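Local coordinates for methylocystis parvus OBBP MbnE (Methylocystis parvus OBBP, PDB 5ICQ), which probably binds the copper chelator methanobactin in the periplasm, as a solute-binding protein of family 5 that serves its uptake, at residues T186-D190 / R191-L195. Residues are numbered along the deposited sequence; the frame is centred on the assembly and turned at random.
Sequences TGVGD and RELPL
Asp190 caps the turn that leads into helix 193-198. Asp190 OD1 accepts from Glu192 N at 3.0 Å, the donor lying nearly on the line of the carboxylate C-O bond, and more weakly from Leu193 N at 3.3 Å. Asp190 CG stands anti to the backbone N (chi1 -174°), which swings the carboxylate forward beside the two amides. Leu193 N also bonds to Asp190 O (3.2 Å, 153° at the hydrogen), closing a type I beta turn; this donor sits well above the carbonyl plane. A short acidic side chain suits the place, because it reaches forward to amides that have no preceding helical turn to supply acceptors; an alanine here would probably leave Glu192 N without its carboxylate partner and weaken the cap. The turn ends the loop that links strand 180-184, an element of the six-stranded antiparallel sheet, to the short helix. A water accepts from Arg191 N at 2.9 Å, while Arg191 NH1 turns away to hydrogen-bond Pro122 O. Farther out, Val188 CG2 meets Leu193 CD2 at 4.3 Å, and the Pro194 ring, needing no amide hydrogen in the first helical turn, lays CD 3.7 Å from Asp190 O.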
loop_
_atom_site.group_PDB
_atom_site.type_symbol
_atom_site.label_atom_id
_atom_site.label_comp_id
_atom_site.label_asym_id
_atom_site.label_seq_id
_atom_site.Cartn_x
_atom_site.Cartn_y
_atom_site.Cartn_z
ATOM N N THR A 186 5.865 -27.842 -4.551
ATOM C CA THR A 186 5.896 -28.403 -5.905
ATOM C C THR A 186 4.574 -28.183 -6.628
ATOM O O THR A 186 3.497 -28.417 -6.071
ATOM C CB THR A 186 6.225 -29.898 -5.912
ATOM O OG1 THR A 186 5.495 -30.581 -4.886
ATOM C CG2 THR A 186 7.730 -30.165 -5.839
ATOM N N GLY A 187 4.665 -27.733 -7.879
ATOM C CA GLY A 187 3.510 -27.568 -8.729
ATOM C C GLY A 187 2.741 -26.278 -8.559
ATOM O O GLY A 187 1.735 -26.088 -9.254
ATOM N N VAL A 188 3.168 -25.381 -7.670
ATOM C CA VAL A 188 2.402 -24.153 -7.455
ATOM C C VAL A 188 2.810 -23.058 -8.437
ATOM O O VAL A 188 1.949 -22.363 -8.980
ATOM C CB VAL A 188 2.509 -23.678 -5.985
ATOM C CG1 VAL A 188 3.920 -23.265 -5.626
ATOM C CG2 VAL A 188 1.549 -22.518 -5.729
ATOM N N GLY A 189 4.105 -22.887 -8.692
ATOM C CA GLY A 189 4.567 -21.865 -9.616
ATOM C C GLY A 189 4.370 -20.437 -9.149
ATOM O O GLY A 189 4.226 -19.536 -9.985
ATOM N N ASP A 190 4.365 -20.196 -7.832
ATOM C CA ASP A 190 4.125 -18.866 -7.263
ATOM C C ASP A 190 5.431 -18.390 -6.635
ATOM O O ASP A 190 5.786 -18.810 -5.531
ATOM C CB ASP A 190 2.985 -18.911 -6.241
ATOM C CG ASP A 190 2.587 -17.524 -5.715
ATOM O OD1 ASP A 190 3.432 -16.602 -5.675
ATOM O OD2 ASP A 190 1.412 -17.362 -5.320
ATOM N N ARG A 191 6.142 -17.501 -7.332
ATOM C CA ARG A 191 7.462 -17.104 -6.858
ATOM C C ARG A 191 7.403 -16.190 -5.636
ATOM O O ARG A 191 8.423 -16.014 -4.965
ATOM C CB ARG A 191 8.229 -16.443 -8.003
ATOM C CG ARG A 191 8.493 -17.423 -9.150
ATOM C CD ARG A 191 9.427 -16.863 -10.201
ATOM N NE ARG A 191 10.696 -16.412 -9.643
ATOM C CZ ARG A 191 11.693 -17.217 -9.282
ATOM N NH1 ARG A 191 11.577 -18.537 -9.399
ATOM N NH2 ARG A 191 12.809 -16.699 -8.795
ATOM N N GLU A 192 6.241 -15.617 -5.333
ATOM C CA GLU A 192 6.070 -14.784 -4.151
ATOM C C GLU A 192 5.815 -15.608 -2.890
ATOM O O GLU A 192 6.097 -15.136 -1.781
ATOM C CB GLU A 192 4.912 -13.819 -4.402
ATOM C CG GLU A 192 4.848 -12.609 -3.505
ATOM C CD GLU A 192 3.603 -11.788 -3.778
ATOM O OE1 GLU A 192 3.133 -11.776 -4.940
ATOM O OE2 GLU A 192 3.088 -11.161 -2.831
ATOM N N LEU A 193 5.330 -16.843 -3.039
ATOM C CA LEU A 193 4.897 -17.617 -1.878
ATOM C C LEU A 193 5.981 -17.834 -0.821
ATOM O O LEU A 193 5.652 -17.734 0.374
ATOM C CB LEU A 193 4.305 -18.955 -2.348
ATOM C CG LEU A 193 3.703 -19.861 -1.274
ATOM C CD1 LEU A 193 2.658 -19.107 -0.495
ATOM C CD2 LEU A 193 3.085 -21.100 -1.923
ATOM N N PRO A 194 7.251 -18.114 -1.154
ATOM C CA PRO A 194 8.254 -18.263 -0.085
ATOM C C PRO A 194 8.443 -17.016 0.760
ATOM O O PRO A 194 8.704 -17.139 1.965
ATOM C CB PRO A 194 9.537 -18.614 -0.850
ATOM C CG PRO A 194 9.054 -19.254 -2.107
ATOM C CD PRO A 194 7.817 -18.477 -2.468
ATOM N N LEU A 195 8.326 -15.822 0.166
ATOM C CA LEU A 195 8.470 -14.593 0.942
ATOM C C LEU A 195 7.238 -14.337 1.802
ATOM O O LEU A 195 7.354 -13.814 2.914
ATOM C CB LEU A 195 8.730 -13.391 0.023
ATOM C CG LEU A 195 10.111 -13.271 -0.622
ATOM C CD1 LEU A 195 10.246 -14.170 -1.846
ATOM C CD2 LEU A 195 10.403 -11.826 -0.977
HETATM O O HOH W 1 4.739 -16.302 -9.631
#